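Local coordinates for probable porin (Pseudomonas aeruginosa, PDB 2Y0H), which probably acts as a porin, an 18-stranded beta-barrel channel through the outer membrane for small solutes, at residues D226-D231 with T282-N287; N245-A250 with D272-L277; F294-E299 with R328-G333. All blocks are in the same frame, centred on the assembly; numbering follows the deposited sequence.

Contact 1: D226-D231 with T282-N287; sequences DLRYFD and TPYVAN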
loop_
_atom_site.group_PDB
_atom_site.type_symbol
_atom_site.label_atom_id
_atom_site.label_comp_id
_atom_site.label_asym_id
_atom_site.label_seq_id
_atom_site.Cartn_x
_atom_site.Cartn_y
_atom_site.Cartn_z
ATOM N N ASP A 226 -12.377 -6.962 9.295
ATOM C CA ASP A 226 -11.310 -5.959 9.238
ATOM C C ASP A 226 -12.007 -4.604 9.215
ATOM O O ASP A 226 -12.503 -4.180 8.168
ATOM C CB ASP A 226 -10.483 -6.178 7.964
ATOM C CG ASP A 226 -9.245 -5.281 7.866
ATOM O OD1 ASP A 226 -9.097 -4.289 8.604
ATOM O OD2 ASP A 226 -8.414 -5.568 6.995
ATOM N N LEU A 227 -12.089 -3.963 10.383
ATOM C CA LEU A 227 -12.829 -2.715 10.547
ATOM C C LEU A 227 -11.833 -1.566 10.687
ATOM O O LEU A 227 -10.848 -1.684 11.420
ATOM C CB LEU A 227 -13.705 -2.766 11.798
ATOM C CG LEU A 227 -14.631 -3.963 12.061
ATOM C CD1 LEU A 227 -15.526 -3.699 13.292
ATOM C CD2 LEU A 227 -15.480 -4.305 10.844
ATOM N N ARG A 228 -12.077 -0.460 9.986
ATOM C CA ARG A 228 -11.123 0.653 9.981
ATOM C C ARG A 228 -11.795 2.015 10.068
ATOM O O ARG A 228 -12.830 2.260 9.446
ATOM C CB ARG A 228 -10.249 0.613 8.720
ATOM C CG ARG A 228 -9.454 -0.647 8.553
ATOM C CD ARG A 228 -8.641 -0.630 7.269
ATOM N NE ARG A 228 -8.147 -1.964 6.949
ATOM C CZ ARG A 228 -7.477 -2.267 5.845
ATOM N NH1 ARG A 228 -7.195 -1.320 4.954
ATOM N NH2 ARG A 228 -7.083 -3.522 5.637
ATOM N N TYR A 229 -11.177 2.922 10.816
ATOM C CA TYR A 229 -11.704 4.271 10.932
ATOM C C TYR A 229 -10.577 5.299 10.907
ATOM O O TYR A 229 -9.585 5.184 11.635
ATOM C CB TYR A 229 -12.551 4.420 12.198
ATOM C CG TYR A 229 -13.101 5.825 12.433
ATOM C CD1 TYR A 229 -14.098 6.355 11.620
ATOM C CD2 TYR A 229 -12.630 6.611 13.478
ATOM C CE1 TYR A 229 -14.600 7.641 11.840
ATOM C CE2 TYR A 229 -13.127 7.887 13.705
ATOM C CZ TYR A 229 -14.113 8.395 12.882
ATOM O OH TYR A 229 -14.605 9.663 13.111
ATOM N N PHE A 230 -10.733 6.300 10.058
ATOM C CA PHE A 230 -9.776 7.391 10.015
ATOM C C PHE A 230 -10.511 8.701 10.274
ATOM O O PHE A 230 -11.581 8.945 9.721
ATOM C CB PHE A 230 -9.119 7.493 8.637
ATOM C CG PHE A 230 -8.200 6.344 8.267
ATOM C CD1 PHE A 230 -6.832 6.403 8.552
ATOM C CD2 PHE A 230 -8.680 5.257 7.541
ATOM C CE1 PHE A 230 -5.982 5.377 8.155
ATOM C CE2 PHE A 230 -7.828 4.216 7.141
ATOM C CZ PHE A 230 -6.486 4.269 7.443
ATOM N N ASP A 231 -9.913 9.560 11.082
ATOM C CA ASP A 231 -10.404 10.919 11.258
ATOM C C ASP A 231 -9.266 11.865 10.863
ATOM O O ASP A 231 -8.179 11.813 11.442
ATOM C CB ASP A 231 -10.809 11.124 12.727
ATOM C CG ASP A 231 -11.673 12.358 12.943
ATOM O OD1 ASP A 231 -11.339 13.426 12.421
ATOM O OD2 ASP A 231 -12.697 12.255 13.650
ATOM N N THR A 282 -0.379 4.410 -1.031
ATOM C CA THR A 282 -1.573 3.576 -1.057
ATOM C C THR A 282 -2.445 3.934 0.137
ATOM O O THR A 282 -1.987 3.866 1.275
ATOM C CB THR A 282 -1.182 2.090 -0.959
ATOM O OG1 THR A 282 -0.190 1.791 -1.952
ATOM C CG2 THR A 282 -2.392 1.186 -1.147
ATOM N N PRO A 283 -3.698 4.337 -0.119
ATOM C CA PRO A 283 -4.636 4.589 0.981
ATOM C C PRO A 283 -4.978 3.245 1.631
ATOM O O PRO A 283 -5.314 2.292 0.929
ATOM C CB PRO A 283 -5.877 5.155 0.272
ATOM C CG PRO A 283 -5.508 5.322 -1.180
ATOM C CD PRO A 283 -4.347 4.425 -1.437
ATOM N N TYR A 284 -4.863 3.160 2.948
ATOM C CA TYR A 284 -5.056 1.902 3.651
ATOM C C TYR A 284 -6.559 1.634 3.859
ATOM O O TYR A 284 -7.077 1.777 4.964
ATOM C CB TYR A 284 -4.308 1.967 4.988
ATOM C CG TYR A 284 -4.199 0.641 5.698
ATOM C CD1 TYR A 284 -3.511 -0.420 5.121
ATOM C CD2 TYR A 284 -4.799 0.444 6.938
ATOM C CE1 TYR A 284 -3.414 -1.649 5.772
ATOM C CE2 TYR A 284 -4.702 -0.775 7.598
ATOM C CZ TYR A 284 -4.014 -1.814 7.011
ATOM O OH TYR A 284 -3.919 -3.023 7.663
ATOM N N VAL A 285 -7.253 1.271 2.780
ATOM C CA VAL A 285 -8.708 1.192 2.781
ATOM C C VAL A 285 -9.255 -0.091 2.165
ATOM O O VAL A 285 -8.708 -0.613 1.199
ATOM C CB VAL A 285 -9.347 2.396 2.053
ATOM C CG1 VAL A 285 -8.859 3.709 2.665
ATOM C CG2 VAL A 285 -9.068 2.347 0.551
ATOM N N ALA A 286 -10.349 -0.580 2.741
ATOM C CA ALA A 286 -11.038 -1.784 2.273
ATOM C C ALA A 286 -11.285 -1.839 0.766
ATOM O O ALA A 286 -10.972 -2.829 0.128
ATOM C CB ALA A 286 -12.353 -1.952 3.024
ATOM N N ASN A 287 -11.849 -0.783 0.200
ATOM C CA ASN A 287 -12.276 -0.825 -1.195
ATOM C C ASN A 287 -11.240 -0.323 -2.207
ATOM O O ASN A 287 -11.579 0.053 -3.333
ATOM C CB ASN A 287 -13.635 -0.134 -1.364
ATOM C CG ASN A 287 -14.769 -0.955 -0.759
ATOM O OD1 ASN A 287 -14.526 -2.037 -0.229
ATOM N ND2 ASN A 287 -16.010 -0.447 -0.832
HETATM O O HOH W 1 -5.776 -1.980 2.458
#
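The guanidinium of Arg228 lies flat on one face of the Tyr284 ring. The two centres are 3.8 Å apart and the planes differ by 7°, so this is a stacked cation-pi pair. Arg228 CZ sits over the Tyr284 ring, with Arg228 NH2 near Tyr284 OH. At the guanidinium edge, near its plane, lie Asp226 OD1, Val285 N and a water. The Phe230 ring takes the carbonyl oxygen of Tyr284 at its edge, with Phe230 CE2 3.4 Å from Tyr284 O.

The contact joins the inner wall of the closed antiparallel beta barrel to the long loop between strands 259-269 and 300-309. This loop folds inward, consistent with the constricting loops of OprD-family channels. Here it forms an inverse gamma turn centred on Tyr284.

Arg228 is extended from CG to NE, and this carries its head across the gap to the turn. Asp226, two residues back on the same face of the strand, holds the head side-on. Arg228 NE meets Asp226 OD1 at 3.0 Å, from above the carboxylate plane. Arg228 NH2 meets Asp226 OD2 at 2.8 Å, on the syn side but 30° out of the carboxylate plane. This two-point grip fixes the rotation of the guanidinium and probably offsets its charge. The remaining nitrogen, NH1, makes a weak hydrogen bond of 3.1 Å to Tyr284 O. Val285 N is also near NH1, but both are donors.

Phe230 adds an apolar touch, CZ to Tyr284 CB at 4.0 Å, and its ring also meets Tyr208 and Phe274. Ala286 N is bonded to Asn249 OD1 on the next strand, and Tyr284 touches Pro116 of another loop. One water accepts from Arg228 NH1 at 2.9 Å and donates weakly to Val285 O.

Contact 2: N245-A250 with D272-L277; sequences NRNLNA and DAFPVL. With C8E ((hydroxyethyloxy)tri(ethyloxy)octane), chain M.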
loop_
_atom_site.group_PDB
_atom_site.type_symbol
_atom_site.label_atom_id
_atom_site.label_comp_id
_atom_site.label_asym_id
_atom_site.label_seq_id
_atom_site.Cartn_x
_atom_site.Cartn_y
_atom_site.Cartn_z
ATOM N N ASN A 245 -12.358 15.111 6.615
ATOM C CA ASN A 245 -12.722 13.771 6.168
ATOM C C ASN A 245 -12.728 12.783 7.311
ATOM O O ASN A 245 -11.783 12.698 8.098
ATOM C CB ASN A 245 -11.755 13.257 5.100
ATOM C CG ASN A 245 -12.095 11.841 4.616
ATOM O OD1 ASN A 245 -11.725 10.840 5.238
ATOM N ND2 ASN A 245 -12.772 11.762 3.487
ATOM N N ARG A 246 -13.814 12.038 7.403
ATOM C CA ARG A 246 -13.808 10.847 8.210
ATOM C C ARG A 246 -14.008 9.733 7.210
ATOM O O ARG A 246 -14.730 9.889 6.215
ATOM C CB ARG A 246 -14.881 10.911 9.302
ATOM C CG ARG A 246 -14.741 12.184 10.155
ATOM C CD ARG A 246 -15.561 12.166 11.428
ATOM N NE ARG A 246 -16.975 11.872 11.199
ATOM C CZ ARG A 246 -17.880 12.772 10.822
ATOM N NH1 ARG A 246 -17.517 14.031 10.610
ATOM N NH2 ARG A 246 -19.147 12.404 10.649
ATOM N N ASN A 247 -13.318 8.627 7.461
ATOM C CA ASN A 247 -13.280 7.497 6.551
ATOM C C ASN A 247 -13.631 6.240 7.344
ATOM O O ASN A 247 -12.856 5.835 8.217
ATOM C CB ASN A 247 -11.871 7.396 5.937
ATOM C CG ASN A 247 -11.653 6.105 5.138
ATOM O OD1 ASN A 247 -12.490 5.198 5.143
ATOM N ND2 ASN A 247 -10.514 6.028 4.450
ATOM N N LEU A 248 -14.808 5.661 7.069
ATOM C CA LEU A 248 -15.247 4.393 7.679
ATOM C C LEU A 248 -15.243 3.282 6.630
ATOM O O LEU A 248 -15.957 3.357 5.630
ATOM C CB LEU A 248 -16.667 4.499 8.235
ATOM C CG LEU A 248 -17.007 5.431 9.398
ATOM C CD1 LEU A 248 -16.332 6.776 9.259
ATOM C CD2 LEU A 248 -18.518 5.609 9.468
ATOM N N ASN A 249 -14.445 2.249 6.851
ATOM C CA ASN A 249 -14.386 1.155 5.896
ATOM C C ASN A 249 -14.115 -0.178 6.580
ATOM O O ASN A 249 -13.422 -0.237 7.603
ATOM C CB ASN A 249 -13.379 1.438 4.768
ATOM C CG ASN A 249 -11.938 1.443 5.250
ATOM O OD1 ASN A 249 -11.246 0.434 5.178
ATOM N ND2 ASN A 249 -11.479 2.589 5.738
ATOM N N ALA A 250 -14.683 -1.239 6.017
ATOM C CA ALA A 250 -14.582 -2.569 6.606
ATOM C C ALA A 250 -14.530 -3.632 5.520
ATOM O O ALA A 250 -15.172 -3.511 4.484
ATOM C CB ALA A 250 -15.753 -2.830 7.557
ATOM N N ASP A 272 -14.052 16.639 2.020
ATOM C CA ASP A 272 -12.810 16.227 1.359
ATOM C C ASP A 272 -12.695 14.731 1.048
ATOM O O ASP A 272 -13.265 13.888 1.734
ATOM C CB ASP A 272 -11.590 16.660 2.183
ATOM C CG ASP A 272 -11.424 18.165 2.215
ATOM O OD1 ASP A 272 -11.626 18.787 1.151
ATOM O OD2 ASP A 272 -11.114 18.721 3.298
ATOM N N ALA A 273 -11.932 14.419 0.010
ATOM C CA ALA A 273 -11.476 13.061 -0.214
ATOM C C ALA A 273 -10.578 12.637 0.948
ATOM O O ALA A 273 -10.056 13.471 1.672
ATOM C CB ALA A 273 -10.707 12.967 -1.532
ATOM N N PHE A 274 -10.404 11.332 1.115
ATOM C CA PHE A 274 -9.475 10.799 2.096
ATOM C C PHE A 274 -8.030 11.247 1.812
ATOM O O PHE A 274 -7.493 10.975 0.737
ATOM C CB PHE A 274 -9.557 9.271 2.105
ATOM C CG PHE A 274 -8.662 8.620 3.115
ATOM C CD1 PHE A 274 -8.787 8.927 4.472
ATOM C CD2 PHE A 274 -7.696 7.693 2.716
ATOM C CE1 PHE A 274 -7.974 8.327 5.416
ATOM C CE2 PHE A 274 -6.864 7.077 3.653
ATOM C CZ PHE A 274 -7.004 7.391 5.010
ATOM N N PRO A 275 -7.403 11.936 2.777
ATOM C CA PRO A 275 -6.024 12.419 2.601
ATOM C C PRO A 275 -4.999 11.289 2.636
ATOM O O PRO A 275 -4.984 10.499 3.588
ATOM C CB PRO A 275 -5.819 13.341 3.807
ATOM C CG PRO A 275 -7.222 13.656 4.303
ATOM C CD PRO A 275 -8.008 12.430 4.025
ATOM N N VAL A 276 -4.181 11.202 1.590
ATOM C CA VAL A 276 -2.973 10.382 1.607
ATOM C C VAL A 276 -1.802 11.248 1.209
ATOM O O VAL A 276 -1.986 12.265 0.531
ATOM C CB VAL A 276 -3.059 9.178 0.633
ATOM C CG1 VAL A 276 -3.958 8.098 1.204
ATOM C CG2 VAL A 276 -3.564 9.624 -0.749
ATOM N N LEU A 277 -0.599 10.848 1.621
ATOM C CA LEU A 277 0.629 11.508 1.176
ATOM C C LEU A 277 0.800 11.411 -0.345
ATOM O O LEU A 277 0.422 10.410 -0.958
ATOM C CB LEU A 277 1.851 10.902 1.874
ATOM C CG LEU A 277 1.908 11.093 3.396
ATOM C CD1 LEU A 277 3.065 10.315 4.023
ATOM C CD2 LEU A 277 2.004 12.577 3.739
HETATM C C1 C8E M . -18.909 1.389 7.668
HETATM C C2 C8E M . -17.530 0.805 7.985
HETATM C C3 C8E M . -17.525 0.135 9.359
HETATM C C4 C8E M . -17.062 1.105 10.445
#
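Asn245 and Asp272 bring the two backbones together, with their CA atoms 5.4 Å apart. Strand 244-256 belongs to the wall of the antiparallel beta barrel. Residues 272-277 are irregular and lie near the start of the long loop that folds inward after strand 259-269. From Asp272 the loop diverges from strand 244-256, and by Leu277 it is well clear of it.

Asn245 and Asn247 both point to the loop, with Arg246 between them turned away. Asn245 has CG anti to its backbone nitrogen (chi1 179°), which turns the amide to the loop. Its ND2 gives a hydrogen bond of 2.8 Å to Asp272 O, close to the plane of the Asn245 amide but tilted from the Asp272 carbonyl plane. The polar end of Asp272 turns instead to Asp244 N.

Phe274 is met from two directions. Asn247 ND2 stands over the centre of one face, 3.4 Å from Phe274 CD1, with the amide plane 85° from the ring. Asn245 OD1 lies at the ring edge, 3.6 Å from Phe274 CD1. Pro275 CD packs on Asn245 CB at 4.0 Å.

Asn247 is steadied by its neighbour on the strand: Asn249 ND2 donates to Asn247 OD1 at 2.9 Å, from above the carbonyl plane. On the outer face of the same strand a detergent chain lies along the wall, its C2 3.8 Å from Leu248 CB.

Contact 3: F294-E299 with R328-G333; sequences FTRPQE and RDIDRG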
loop_
_atom_site.group_PDB
_atom_site.type_symbol
_atom_site.label_atom_id
_atom_site.label_comp_id
_atom_site.label_asym_id
_atom_site.label_seq_id
_atom_site.Cartn_x
_atom_site.Cartn_y
_atom_site.Cartn_z
ATOM N N PHE A 294 -11.617 4.813 -4.568
ATOM C CA PHE A 294 -12.983 4.975 -4.052
ATOM C C PHE A 294 -13.021 5.766 -2.746
ATOM O O PHE A 294 -13.736 5.417 -1.801
ATOM C CB PHE A 294 -13.661 3.606 -3.903
ATOM C CG PHE A 294 -14.024 2.983 -5.217
ATOM C CD1 PHE A 294 -13.063 2.338 -5.978
ATOM C CD2 PHE A 294 -15.314 3.087 -5.714
ATOM C CE1 PHE A 294 -13.389 1.783 -7.209
ATOM C CE2 PHE A 294 -15.650 2.529 -6.949
ATOM C CZ PHE A 294 -14.682 1.884 -7.695
ATOM N N THR A 295 -12.234 6.834 -2.704
ATOM C CA THR A 295 -12.158 7.710 -1.541
ATOM C C THR A 295 -12.458 9.155 -1.929
ATOM O O THR A 295 -11.983 10.083 -1.285
ATOM C CB THR A 295 -10.769 7.636 -0.872
ATOM O OG1 THR A 295 -9.744 7.854 -1.859
ATOM C CG2 THR A 295 -10.570 6.257 -0.204
ATOM N N ARG A 296 -13.249 9.340 -2.984
ATOM C CA ARG A 296 -13.575 10.685 -3.472
ATOM C C ARG A 296 -14.544 11.365 -2.513
ATOM O O ARG A 296 -15.162 10.690 -1.688
ATOM C CB ARG A 296 -14.139 10.612 -4.897
ATOM C CG ARG A 296 -13.092 10.197 -5.918
ATOM C CD ARG A 296 -13.704 9.767 -7.232
ATOM N NE ARG A 296 -14.286 10.894 -7.951
ATOM C CZ ARG A 296 -14.666 10.841 -9.225
ATOM N NH1 ARG A 296 -14.520 9.713 -9.911
ATOM N NH2 ARG A 296 -15.186 11.912 -9.812
ATOM N N PRO A 297 -14.676 12.702 -2.602
ATOM C CA PRO A 297 -15.465 13.387 -1.562
ATOM C C PRO A 297 -16.885 12.804 -1.441
ATOM O O PRO A 297 -17.580 12.664 -2.453
ATOM C CB PRO A 297 -15.500 14.845 -2.043
ATOM C CG PRO A 297 -14.313 14.977 -2.990
ATOM C CD PRO A 297 -14.166 13.633 -3.634
ATOM N N GLN A 298 -17.281 12.435 -0.226
ATOM C CA GLN A 298 -18.619 11.898 0.047
ATOM C C GLN A 298 -18.970 10.542 -0.594
ATOM O O GLN A 298 -20.128 10.141 -0.601
ATOM C CB GLN A 298 -19.695 12.931 -0.303
ATOM C CG GLN A 298 -19.628 14.174 0.552
ATOM C CD GLN A 298 -20.697 15.183 0.207
ATOM O OE1 GLN A 298 -20.598 15.888 -0.796
ATOM N NE2 GLN A 298 -21.730 15.263 1.041
ATOM N N GLU A 299 -17.983 9.827 -1.116
ATOM C CA GLU A 299 -18.278 8.587 -1.818
ATOM C C GLU A 299 -18.657 7.423 -0.895
ATOM O O GLU A 299 -18.003 7.180 0.109
ATOM C CB GLU A 299 -17.101 8.183 -2.686
ATOM C CG GLU A 299 -17.377 6.992 -3.584
ATOM C CD GLU A 299 -16.270 6.812 -4.598
ATOM O OE1 GLU A 299 -15.216 7.446 -4.415
ATOM O OE2 GLU A 299 -16.441 6.052 -5.571
ATOM N N ARG A 328 -20.851 5.640 -5.275
ATOM C CA ARG A 328 -21.923 6.586 -5.554
ATOM C C ARG A 328 -21.825 7.806 -4.646
ATOM O O ARG A 328 -20.993 7.843 -3.729
ATOM C CB ARG A 328 -23.279 5.908 -5.334
ATOM C CG ARG A 328 -23.495 5.468 -3.898
ATOM C CD ARG A 328 -24.752 4.614 -3.734
ATOM N NE ARG A 328 -25.086 4.454 -2.320
ATOM C CZ ARG A 328 -24.518 3.565 -1.512
ATOM N NH1 ARG A 328 -23.579 2.748 -1.982
ATOM N NH2 ARG A 328 -24.880 3.501 -0.232
ATOM N N ASP A 329 -22.687 8.790 -4.899
ATOM C CA ASP A 329 -22.761 10.012 -4.091
ATOM C C ASP A 329 -21.468 10.823 -4.160
ATOM O O ASP A 329 -21.137 11.560 -3.225
ATOM C CB ASP A 329 -23.072 9.705 -2.625
ATOM C CG ASP A 329 -24.411 9.009 -2.431
ATOM O OD1 ASP A 329 -25.203 8.938 -3.387
ATOM O OD2 ASP A 329 -24.672 8.529 -1.306
ATOM N N ILE A 330 -20.722 10.684 -5.248
ATOM C CA ILE A 330 -19.482 11.447 -5.366
ATOM C C ILE A 330 -19.792 12.929 -5.571
ATOM O O ILE A 330 -20.464 13.307 -6.530
ATOM C CB ILE A 330 -18.585 10.934 -6.504
ATOM C CG1 ILE A 330 -18.161 9.488 -6.228
ATOM C CG2 ILE A 330 -17.358 11.848 -6.668
ATOM C CD1 ILE A 330 -17.483 8.833 -7.399
ATOM N N ASP A 331 -19.313 13.768 -4.659
ATOM C CA ASP A 331 -19.601 15.195 -4.738
ATOM C C ASP A 331 -18.879 15.848 -5.912
ATOM O O ASP A 331 -17.652 15.791 -6.004
ATOM C CB ASP A 331 -19.230 15.905 -3.431
ATOM C CG ASP A 331 -19.502 17.404 -3.484
ATOM O OD1 ASP A 331 -20.459 17.815 -4.173
ATOM O OD2 ASP A 331 -18.755 18.170 -2.843
ATOM N N ARG A 332 -19.645 16.455 -6.814
ATOM C CA ARG A 332 -19.061 17.229 -7.908
ATOM C C ARG A 332 -19.238 18.736 -7.698
ATOM O O ARG A 332 -18.970 19.534 -8.594
ATOM C CB ARG A 332 -19.628 16.793 -9.262
ATOM C CG ARG A 332 -19.223 15.383 -9.673
ATOM C CD ARG A 332 -19.368 15.158 -11.179
ATOM N NE ARG A 332 -20.725 15.445 -11.630
ATOM C CZ ARG A 332 -21.018 16.180 -12.698
ATOM N NH1 ARG A 332 -20.045 16.692 -13.436
ATOM N NH2 ARG A 332 -22.286 16.393 -13.026
ATOM N N GLY A 333 -19.697 19.117 -6.511
ATOM C CA GLY A 333 -19.709 20.512 -6.105
ATOM C C GLY A 333 -21.005 21.255 -6.354
ATOM O O GLY A 333 -22.091 20.675 -6.282
#
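Two kinds of backbone interaction join Pro297 and Glu299 to the end of strand 318-330 and the residue after it. Residues 294-299 end the long inward loop just before barrel strand 300-309, the neighbour of 318-330. Asp331 N donates to Pro297 O at 3.0 Å, and the bond is almost straight at 178°. Glu299 CA makes a CA-H...O contact of 3.4 Å with Arg328 O. Between them Gln298 O and Asp329 O come close, but both are acceptors. The loop side is a type II beta turn from Arg296 to Glu299, closed by Glu299 N to Arg296 O. The extended Glu299 side chain reaches Arg296 N, and its OE1 accepts at 3.1 Å, nearly along the C-O axis. Past the strand, Asp331 OD1 accepts from Gly333 N in an Asx turn.

The side-chain packing centres on Ile330, whose methyls meet the Arg296 head and the Glu299 chain. Its CD1 lies over one face of the Arg296 guanidinium, toward the rim. Its CG2 is 3.5 Å from Arg296 NE, which the bend of the arginine at chi3 (70°) turns back over the isoleucine. Glu299 runs alongside, pointing the same way, with Glu299 CG 3.7 Å from Ile330 CG1. Pro297 CB meets Asp331 CB at 4.1 Å.

Among the charged ends, Glu299 OE2 and Glu341 OE2 are close, which may raise the proton affinity of one; the Arg296 salt bridge to Glu341 probably offsets the repulsion. One straight backbone bond and the Ile330 packing hold the turn to the strand end. Arg296 ties it to strand 339-351, and Asp329, by a salt bridge with Lys300, ties the strand end to strand 300-309.

In the fold
All three contacts use the loop between strands 259-269 and 300-309, which folds back against the barrel wall. Contact 1 places it against strand 221-234. Contact 2 places it against the adjacent strand 244-256, and is nested within the chain span between the segments of contact 1. Contact 3 follows in series, where the loop returns to the wall beside strand 318-330. The centres of contacts 1 and 2 are about 7 Å apart, those of 2 and 3 about 11 Å, and those of 1 and 3 about 16 Å. They also touch one another, through Asn249 and Ala286 and through Phe274 and Thr295. Together they probably hold the loop against the wall, which may help shape the channel.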